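Local coordinates for Glucanase/chitosanase (Paenibacillus fukuinensis, PDB 4ZY9), which is a chitosan-binding CBM32 beta-sandwich module cut from a larger enzyme that probably hydrolyses glycosidic bonds in chitosan and glucan, at residues T16-E21 with P47-V52; A23-S28 with R38-E43; L65-A70 with Y128-F133. The protein carries 1 engineered substitution. All coordinates share one frame; numbering follows the deposited sequence.

Contact 1. Residues T16-E21 with P47-V52; sequences TASSIE and PQWIYV
One face of the W49 indole lies against the backbone from A17 to S18. S18 CB sits over its five-membered ring, 3.6 Å from the centroid and 12° off the normal. This is a CH-pi contact. A17 C and S18 N pass above the same face, nearer the rim. At the indole edge, near the ring plane, is T16 O, 3.5 Å from W49 CZ3. T16 CG2 also meets this edge in plane. The Y51 ring takes T16 on one face. T16 CB is 3.8 Å from the ring centroid, a second CH-pi contact, and the T16 and Y51 side chains run side by side in the same direction. In Y51, CG lies between the backbone N and the carbonyl carbon (chi1 67°), which brings the ring alongside T16.

The segments pair as antiparallel strands. Strand 14-17 is an outermost strand of one sheet of the CBM32 beta-sandwich, and strand 48-54 lies next to it. T16 and Y51 form a hydrogen-bonded pair. T16 N gives to Y51 O, and Y51 N gives to T16 O at 2.8 Å, almost straight at 170°. A17 and I50 form the next, non-hydrogen-bonded pair. Their side chains share the sheet face opposite to T16 and Y51, with A17 CB 4.2 Å from I50 CB. W39 touches both of these side chains.

Beyond the strand end, S18 N still bonds to W49 O. The S18 side chain continues the pairing. W49 N donates to S18 OG at 2.9 Å, so a hydroxyl stands where a backbone carbonyl would otherwise accept. S19 OG is held by A42 N. On strand 114-122, R116 makes a cation-pi contact with W49, and the H118 ring meets the indole with its plane only slightly tilted.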
loop_
_atom_site.group_PDB
_atom_site.type_symbol
_atom_site.label_atom_id
_atom_site.label_comp_id
_atom_site.label_asym_id
_atom_site.label_seq_id
_atom_site.Cartn_x
_atom_site.Cartn_y
_atom_site.Cartn_z
ATOM N N THR A 16 -1.768 -5.693 -6.574
ATOM C CA THR A 16 -0.579 -6.431 -6.994
ATOM C C THR A 16 0.456 -6.308 -5.939
ATOM O O THR A 16 0.695 -5.138 -5.546
ATOM C CB THR A 16 -0.111 -5.867 -8.344
ATOM O OG1 THR A 16 -1.217 -5.938 -9.277
ATOM C CG2 THR A 16 1.012 -6.633 -8.869
ATOM N N ALA A 17 1.169 -7.314 -5.582
ATOM C CA ALA A 17 2.250 -7.244 -4.586
ATOM C C ALA A 17 3.494 -7.872 -5.049
ATOM O O ALA A 17 3.454 -8.780 -5.965
ATOM C CB ALA A 17 1.847 -7.846 -3.241
ATOM N N SER A 18 4.589 -7.604 -4.485
ATOM C CA SER A 18 5.820 -8.247 -4.805
ATOM C C SER A 18 5.794 -9.733 -4.398
ATOM O O SER A 18 6.424 -10.559 -5.121
ATOM C CB SER A 18 6.953 -7.621 -3.953
ATOM O OG SER A 18 6.562 -7.482 -2.612
ATOM N N SER A 19 5.116 -10.154 -3.383
ATOM C CA SER A 19 5.028 -11.543 -2.956
ATOM C C SER A 19 3.823 -11.652 -2.034
ATOM O O SER A 19 3.320 -10.583 -1.488
ATOM C CB SER A 19 6.249 -12.041 -2.256
ATOM O OG SER A 19 6.430 -11.407 -1.027
ATOM N N ILE A 20 3.409 -12.877 -1.750
ATOM C CA ILE A 20 2.426 -13.137 -0.753
ATOM C C ILE A 20 2.917 -14.293 0.107
ATOM O O ILE A 20 3.712 -15.162 -0.368
ATOM C CB ILE A 20 0.993 -13.454 -1.299
ATOM C CG1 ILE A 20 0.976 -14.788 -2.075
ATOM C CG2 ILE A 20 0.485 -12.253 -2.127
ATOM C CD1 ILE A 20 -0.417 -15.105 -2.453
ATOM N N GLU A 21 2.495 -14.375 1.321
ATOM C CA GLU A 21 2.898 -15.405 2.237
ATOM C C GLU A 21 2.342 -16.742 1.775
ATOM O O GLU A 21 3.108 -17.776 1.944
ATOM C CB GLU A 21 2.414 -15.096 3.661
ATOM C CG GLU A 21 3.018 -16.016 4.726
ATOM C CD GLU A 21 2.315 -15.796 6.040
ATOM O OE1 GLU A 21 1.555 -16.661 6.579
ATOM O OE2 GLU A 21 2.482 -14.728 6.585
ATOM N N PRO A 47 13.306 -5.676 -0.440
ATOM C CA PRO A 47 12.074 -4.943 -0.092
ATOM C C PRO A 47 10.853 -5.760 -0.387
ATOM O O PRO A 47 10.902 -6.861 -0.947
ATOM C CB PRO A 47 12.128 -3.729 -1.054
ATOM C CG PRO A 47 12.701 -4.358 -2.366
ATOM C CD PRO A 47 13.728 -5.373 -1.834
ATOM N N GLN A 48 9.691 -5.273 -0.019
ATOM C CA GLN A 48 8.399 -5.747 -0.469
ATOM C C GLN A 48 7.512 -4.616 -0.813
ATOM O O GLN A 48 7.719 -3.497 -0.324
ATOM C CB GLN A 48 7.708 -6.653 0.558
ATOM C CG GLN A 48 8.543 -7.822 0.974
ATOM C CD GLN A 48 8.752 -8.926 -0.070
ATOM O OE1 GLN A 48 9.723 -9.756 0.101
ATOM N NE2 GLN A 48 7.878 -9.087 -0.977
ATOM N N TRP A 49 6.505 -4.791 -1.578
ATOM C CA TRP A 49 5.593 -3.685 -2.048
ATOM C C TRP A 49 4.248 -4.193 -2.358
ATOM O O TRP A 49 4.071 -5.409 -2.678
ATOM C CB TRP A 49 6.257 -2.874 -3.187
ATOM C CG TRP A 49 6.631 -3.669 -4.399
ATOM C CD1 TRP A 49 7.898 -4.087 -4.713
ATOM C CD2 TRP A 49 5.767 -4.216 -5.390
ATOM N NE1 TRP A 49 7.903 -4.811 -5.843
ATOM C CE2 TRP A 49 6.638 -4.902 -6.348
ATOM C CE3 TRP A 49 4.434 -4.147 -5.635
ATOM C CZ2 TRP A 49 6.129 -5.578 -7.466
ATOM C CZ3 TRP A 49 3.922 -4.910 -6.775
ATOM C CH2 TRP A 49 4.772 -5.554 -7.643
ATOM N N ILE A 50 3.269 -3.296 -2.380
ATOM C CA ILE A 50 1.945 -3.583 -2.800
ATOM C C ILE A 50 1.390 -2.368 -3.462
ATOM O O ILE A 50 1.586 -1.243 -2.926
ATOM C CB ILE A 50 1.066 -4.056 -1.613
ATOM C CG1 ILE A 50 -0.368 -4.393 -2.063
ATOM C CG2 ILE A 50 1.074 -3.058 -0.453
ATOM C CD1 ILE A 50 -1.076 -5.213 -1.056
ATOM N N TYR A 51 0.698 -2.482 -4.569
ATOM C CA TYR A 51 0.029 -1.372 -5.180
ATOM C C TYR A 51 -1.376 -1.722 -5.556
ATOM O O TYR A 51 -1.755 -2.925 -5.681
ATOM C CB TYR A 51 0.744 -0.733 -6.423
ATOM C CG TYR A 51 0.848 -1.566 -7.662
ATOM C CD1 TYR A 51 -0.217 -1.748 -8.530
ATOM C CD2 TYR A 51 2.024 -2.130 -8.031
ATOM C CE1 TYR A 51 -0.060 -2.455 -9.723
ATOM C CE2 TYR A 51 2.175 -2.844 -9.244
ATOM C CZ TYR A 51 1.110 -2.965 -10.018
ATOM O OH TYR A 51 1.273 -3.667 -11.233
ATOM N N VAL A 52 -2.223 -0.717 -5.720
ATOM C CA VAL A 52 -3.606 -0.795 -6.182
ATOM C C VAL A 52 -3.752 -0.079 -7.481
ATOM O O VAL A 52 -3.188 0.971 -7.689
ATOM C CB VAL A 52 -4.594 -0.306 -5.111
ATOM C CG1 VAL A 52 -4.391 1.123 -4.735
ATOM C CG2 VAL A 52 -6.010 -0.622 -5.493
#

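Contact 2. Residues A23-S28 with R38-E43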
loop_
_atom_site.group_PDB
_atom_site.type_symbol
_atom_site.label_atom_id
_atom_site.label_comp_id
_atom_site.label_asym_id
_atom_site.label_seq_id
_atom_site.Cartn_x
_atom_site.Cartn_y
_atom_site.Cartn_z
ATOM N N ALA A 23 -1.763 -18.637 0.141
ATOM C CA ALA A 23 -3.159 -18.488 0.021
ATOM C C ALA A 23 -3.820 -17.956 1.254
ATOM O O ALA A 23 -3.554 -18.412 2.345
ATOM C CB ALA A 23 -3.810 -19.808 -0.410
ATOM N N GLY A 24 -4.657 -16.996 1.053
ATOM C CA GLY A 24 -5.327 -16.347 2.067
ATOM C C GLY A 24 -4.693 -14.980 2.460
ATOM O O GLY A 24 -5.356 -14.205 3.210
ATOM N N PHE A 25 -3.567 -14.645 1.869
ATOM C CA PHE A 25 -2.799 -13.390 2.173
ATOM C C PHE A 25 -2.547 -12.620 0.924
ATOM O O PHE A 25 -1.567 -11.851 0.842
ATOM C CB PHE A 25 -1.514 -13.785 2.877
ATOM C CG PHE A 25 -1.782 -14.385 4.239
ATOM C CD1 PHE A 25 -2.285 -13.580 5.247
ATOM C CD2 PHE A 25 -1.590 -15.744 4.522
ATOM C CE1 PHE A 25 -2.563 -14.096 6.523
ATOM C CE2 PHE A 25 -1.799 -16.219 5.805
ATOM C CZ PHE A 25 -2.253 -15.417 6.790
ATOM N N GLU A 26 -3.429 -12.775 -0.036
ATOM C CA GLU A 26 -3.322 -12.105 -1.327
ATOM C C GLU A 26 -3.337 -10.567 -1.168
ATOM O O GLU A 26 -3.905 -10.009 -0.206
ATOM C CB GLU A 26 -4.480 -12.496 -2.247
ATOM C CG GLU A 26 -4.513 -13.967 -2.670
ATOM C CD GLU A 26 -5.061 -14.893 -1.572
ATOM O OE1 GLU A 26 -5.672 -14.447 -0.606
ATOM O OE2 GLU A 26 -4.850 -16.167 -1.706
ATOM N N ALA A 27 -2.742 -9.911 -2.125
ATOM C CA ALA A 27 -2.704 -8.419 -2.128
ATOM C C ALA A 27 -4.100 -7.839 -2.021
ATOM O O ALA A 27 -4.290 -6.845 -1.309
ATOM C CB ALA A 27 -2.016 -7.957 -3.395
ATOM N N SER A 28 -5.070 -8.463 -2.666
ATOM C CA SER A 28 -6.452 -8.009 -2.613
ATOM C C SER A 28 -6.989 -7.825 -1.213
ATOM O O SER A 28 -7.919 -7.073 -1.010
ATOM C CB SER A 28 -7.397 -8.997 -3.464
ATOM O OG SER A 28 -7.435 -10.246 -2.749
ATOM N N ARG A 38 -5.932 -9.725 5.641
ATOM C CA ARG A 38 -4.734 -8.901 5.332
ATOM C C ARG A 38 -3.934 -9.493 4.197
ATOM O O ARG A 38 -3.918 -10.723 4.001
ATOM C CB ARG A 38 -3.870 -8.826 6.611
ATOM C CG ARG A 38 -3.359 -10.169 7.204
ATOM C CD ARG A 38 -2.770 -9.934 8.530
ATOM N NE ARG A 38 -2.464 -11.227 9.157
ATOM C CZ ARG A 38 -1.303 -11.861 9.112
ATOM N NH1 ARG A 38 -0.220 -11.275 8.584
ATOM N NH2 ARG A 38 -1.159 -13.033 9.708
ATOM N N TRP A 39 -3.289 -8.601 3.448
ATOM C CA TRP A 39 -2.121 -9.005 2.666
ATOM C C TRP A 39 -0.990 -9.285 3.625
ATOM O O TRP A 39 -0.776 -8.528 4.591
ATOM C CB TRP A 39 -1.713 -7.862 1.732
ATOM C CG TRP A 39 -0.390 -8.049 1.136
ATOM C CD1 TRP A 39 -0.018 -9.097 0.219
ATOM C CD2 TRP A 39 0.788 -7.255 1.316
ATOM N NE1 TRP A 39 1.284 -8.943 -0.105
ATOM C CE2 TRP A 39 1.832 -7.831 0.515
ATOM C CE3 TRP A 39 1.101 -6.103 2.062
ATOM C CZ2 TRP A 39 3.084 -7.267 0.373
ATOM C CZ3 TRP A 39 2.334 -5.585 1.974
ATOM C CH2 TRP A 39 3.331 -6.149 1.140
ATOM N N ALA A 40 -0.198 -10.299 3.325
ATOM C CA ALA A 40 1.105 -10.502 4.032
ATOM C C ALA A 40 2.082 -10.934 2.939
ATOM O O ALA A 40 1.735 -11.834 2.116
ATOM C CB ALA A 40 0.980 -11.565 5.107
ATOM N N SER A 41 3.254 -10.373 2.934
ATOM C CA SER A 41 4.293 -10.721 1.943
ATOM C C SER A 41 5.000 -11.987 2.381
ATOM O O SER A 41 4.860 -12.487 3.500
ATOM C CB SER A 41 5.353 -9.552 1.944
ATOM O OG SER A 41 6.156 -9.519 3.056
ATOM N N ALA A 42 5.902 -12.468 1.500
ATOM C CA ALA A 42 6.877 -13.418 1.977
ATOM C C ALA A 42 7.669 -12.866 3.088
ATOM O O ALA A 42 7.875 -11.645 3.133
ATOM C CB ALA A 42 7.803 -13.848 0.836
ATOM N N GLU A 43 8.182 -13.687 3.988
ATOM C CA GLU A 43 8.889 -13.226 5.125
ATOM C C GLU A 43 10.409 -13.244 4.915
ATOM O O GLU A 43 10.948 -14.082 4.130
ATOM C CB GLU A 43 8.556 -14.079 6.354
ATOM C CG GLU A 43 7.053 -14.269 6.656
ATOM C CD GLU A 43 6.721 -15.208 7.863
ATOM O OE1 GLU A 43 7.014 -16.407 7.628
ATOM O OE2 GLU A 43 6.205 -14.829 9.012
HETATM O O HOH W 1 -6.095 -12.615 5.462
#
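F25 has more surface buried here than any other residue, and it meets both R38 and A40. F25 CE1 lies over one face of the R38 guanidinium, 3.6 Å from R38 CZ and offset toward the rim. The ring and guanidinium planes are 57° apart, so this is not a parallel stack. The R38 chain is extended from CG to NE and runs beside F25 in the same direction. R38 NH1 is hydrogen-bonded to S129 OG. A40 CB also packs on F25, 3.8 Å from CD1.

The backbones meet at F25 and W39. A40 N donates to F25 O at 3.2 Å. This pins the loop after strand 14-17 to the short strand 39-40, which pairs with strand 129-136 in one sheet of the beta-sandwich. A water adds a bridge, giving to G24 O and accepting from R38 N.

W39 CD1 is the ring atom that comes nearest the loop, 3.2 Å from F25 O and 3.6 Å from A27 CA. With CG anti to the backbone N (chi1 167°), the indole reaches A27, and its NE1 is bonded to S19 O. G24 N gives to E26 OE2 at 2.9 Å within the loop, and E26 also forms a salt bridge with R29.

Contact 3. Residues L65-A70 with Y128-F133; sequences LNWEAA and YSLWEF
L65-A70 and Y128-F133 run antiparallel, and their register slips by one residue between N66 and W67. W131 and E132 both face N66, which makes a classic beta bulge. N66 N bonds to E132 O at 2.9 Å, nearly straight at 176°. N66 O takes W131 N at 2.9 Å and, more weakly, E132 N. Past the bulge, E68 N gives to S129 O, and S129 N gives to A70 O at 2.8 Å.

The bulge lies where strands 57-67 and 129-136 pair in one sheet of the beta-sandwich, and the second strand turns a corner at W131. L65 and F133 share one face of the pairing, N66 and E132 the other. L65 CD2 sits over the F133 ring, 3.8 Å from its centroid.

L130 CD2 lies over one face of the W67 six-membered ring, 3.6 Å from the centroid, a CH-pi contact. W67 NE1 bonds to D103. In the conformer given, N66 ND2 donates to E132 OE1 at 3.0 Å, on the anti lone pair and within the amide plane. E68 CB lies over the W131 five-membered ring. The E68 chain bends at chi2 (-96°), and its OE1 accepts A70 N from above the carboxylate plane.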
loop_
_atom_site.group_PDB
_atom_site.type_symbol
_atom_site.label_atom_id
_atom_site.label_comp_id
_atom_site.label_asym_id
_atom_site.label_seq_id
_atom_site.Cartn_x
_atom_site.Cartn_y
_atom_site.Cartn_z
ATOM N N LEU A 65 -2.940 3.520 5.957
ATOM C CA LEU A 65 -2.452 2.142 6.160
ATOM C C LEU A 65 -2.833 1.615 7.520
ATOM O O LEU A 65 -2.557 2.336 8.555
ATOM C CB LEU A 65 -1.004 2.056 5.995
ATOM C CG LEU A 65 -0.419 2.608 4.663
ATOM C CD1 LEU A 65 1.085 2.555 4.658
ATOM C CD2 LEU A 65 -0.927 1.820 3.463
ATOM N N ASN A 66 -3.429 0.461 7.618
ATOM C CA ASN A 66 -3.660 -0.204 8.884
ATOM C C ASN A 66 -2.802 -1.437 8.939
ATOM O O ASN A 66 -3.116 -2.464 8.298
ATOM C CB ASN A 66 -5.115 -0.548 9.023
ATOM C CG ASN A 66 -5.423 -1.316 10.330
ATOM O OD1 ASN A 66 -4.612 -1.476 11.152
ATOM N ND2 ASN A 66 -6.722 -1.643 10.484
ATOM N N TRP A 67 -1.651 -1.311 9.561
ATOM C CA TRP A 67 -0.685 -2.390 9.661
ATOM C C TRP A 67 -1.010 -3.497 10.551
ATOM O O TRP A 67 -1.553 -3.249 11.664
ATOM C CB TRP A 67 0.649 -1.797 10.102
ATOM C CG TRP A 67 1.337 -0.840 9.156
ATOM C CD1 TRP A 67 1.393 0.466 9.236
ATOM C CD2 TRP A 67 2.151 -1.204 8.029
ATOM N NE1 TRP A 67 2.124 0.989 8.220
ATOM C CE2 TRP A 67 2.558 -0.041 7.436
ATOM C CE3 TRP A 67 2.486 -2.413 7.356
ATOM C CZ2 TRP A 67 3.426 -0.036 6.315
ATOM C CZ3 TRP A 67 3.321 -2.387 6.307
ATOM C CH2 TRP A 67 3.740 -1.231 5.751
ATOM N N GLU A 68 -0.670 -4.725 10.186
ATOM C CA GLU A 68 -0.583 -5.777 11.131
ATOM C C GLU A 68 0.763 -5.624 11.921
ATOM O O GLU A 68 1.527 -4.753 11.657
ATOM C CB GLU A 68 -0.774 -7.100 10.369
ATOM C CG GLU A 68 -0.899 -8.425 11.214
ATOM C CD GLU A 68 0.384 -9.175 11.369
ATOM O OE1 GLU A 68 1.417 -8.912 10.741
ATOM O OE2 GLU A 68 0.362 -10.098 12.241
ATOM N N ALA A 69 0.988 -6.555 12.855
ATOM C CA ALA A 69 2.202 -6.471 13.670
ATOM C C ALA A 69 3.415 -6.322 12.781
ATOM O O ALA A 69 4.419 -5.743 13.175
ATOM C CB ALA A 69 2.328 -7.698 14.554
ATOM N N ALA A 70 3.436 -6.984 11.630
ATOM C CA ALA A 70 4.599 -6.991 10.746
ATOM C C ALA A 70 4.624 -5.722 9.912
ATOM O O ALA A 70 4.230 -5.733 8.658
ATOM C CB ALA A 70 4.582 -8.268 9.937
ATOM N N TYR A 128 5.960 -8.114 5.663
ATOM C CA TYR A 128 5.220 -6.884 5.601
ATOM C C TYR A 128 3.750 -7.249 5.520
ATOM O O TYR A 128 3.422 -8.115 4.660
ATOM C CB TYR A 128 5.611 -6.009 4.427
ATOM C CG TYR A 128 7.023 -5.561 4.342
ATOM C CD1 TYR A 128 8.070 -6.407 3.971
ATOM C CD2 TYR A 128 7.324 -4.220 4.590
ATOM C CE1 TYR A 128 9.377 -5.934 3.875
ATOM C CE2 TYR A 128 8.604 -3.820 4.482
ATOM C CZ TYR A 128 9.634 -4.648 4.138
ATOM O OH TYR A 128 10.953 -4.116 4.067
ATOM N N SER A 129 2.881 -6.658 6.339
ATOM C CA SER A 129 1.465 -7.064 6.275
ATOM C C SER A 129 0.520 -5.932 6.653
ATOM O O SER A 129 0.757 -5.183 7.596
ATOM C CB SER A 129 1.251 -8.230 7.230
ATOM O OG SER A 129 -0.048 -8.693 7.202
ATOM N N LEU A 130 -0.512 -5.772 5.810
ATOM C CA LEU A 130 -1.503 -4.721 5.876
ATOM C C LEU A 130 -2.894 -5.305 5.956
ATOM O O LEU A 130 -3.291 -6.018 5.010
ATOM C CB LEU A 130 -1.430 -3.803 4.695
ATOM C CG LEU A 130 -0.249 -2.855 4.642
ATOM C CD1 LEU A 130 0.032 -2.340 3.268
ATOM C CD2 LEU A 130 -0.403 -1.702 5.653
ATOM N N TRP A 131 -3.674 -4.953 6.996
ATOM C CA TRP A 131 -5.077 -5.191 7.017
ATOM C C TRP A 131 -5.819 -4.427 5.964
ATOM O O TRP A 131 -6.762 -4.938 5.338
ATOM C CB TRP A 131 -5.688 -4.868 8.449
ATOM C CG TRP A 131 -5.088 -5.552 9.611
ATOM C CD1 TRP A 131 -4.347 -4.941 10.543
ATOM C CD2 TRP A 131 -5.264 -6.944 10.017
ATOM N NE1 TRP A 131 -4.009 -5.865 11.507
ATOM C CE2 TRP A 131 -4.501 -7.108 11.164
ATOM C CE3 TRP A 131 -5.919 -8.053 9.464
ATOM C CZ2 TRP A 131 -4.497 -8.339 11.848
ATOM C CZ3 TRP A 131 -5.824 -9.247 10.152
ATOM C CH2 TRP A 131 -5.064 -9.365 11.276
ATOM N N GLU A 132 -5.486 -3.131 5.885
ATOM C CA GLU A 132 -6.209 -2.232 5.092
ATOM C C GLU A 132 -5.257 -1.176 4.465
ATOM O O GLU A 132 -4.326 -0.712 5.127
ATOM C CB GLU A 132 -7.334 -1.495 5.810
ATOM C CG GLU A 132 -8.322 -2.439 6.453
ATOM C CD GLU A 132 -9.337 -1.749 7.408
ATOM O OE1 GLU A 132 -8.908 -1.360 8.489
ATOM O OE2 GLU A 132 -10.467 -1.590 7.010
ATOM N N PHE A 133 -5.514 -0.794 3.221
ATOM C CA PHE A 133 -4.793 0.285 2.503
ATOM C C PHE A 133 -5.864 1.057 1.766
ATOM O O PHE A 133 -6.526 0.466 0.885
ATOM C CB PHE A 133 -3.807 -0.441 1.556
ATOM C CG PHE A 133 -2.864 0.381 0.766
ATOM C CD1 PHE A 133 -3.113 1.710 0.332
ATOM C CD2 PHE A 133 -1.694 -0.212 0.231
ATOM C CE1 PHE A 133 -2.243 2.374 -0.538
ATOM C CE2 PHE A 133 -0.880 0.467 -0.660
ATOM C CZ PHE A 133 -1.129 1.763 -1.021
#

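From the N terminus, strand 14-17 comes first. Contact 1 closes the loop from it to strand 48-54. Contact 2 is nested inside that loop and closes a short one of its own, between A23-S28 and strand 39-40. The two touch: A17 CB packs on W39 NE1, and E21 N lies 2.8 Å from A40 O, a probable hydrogen bond. Contact 3 follows in series and closes a much longer loop, from strand 57-67 to strand 129-136. None of the three cross. Contact 1 belongs to one sheet and contact 3 to the other. I50 bridges them by packing on L130 and F133. Segment R38-E43 ties contact 2 to contact 3 through W39 and S129, and through S41 and Y128.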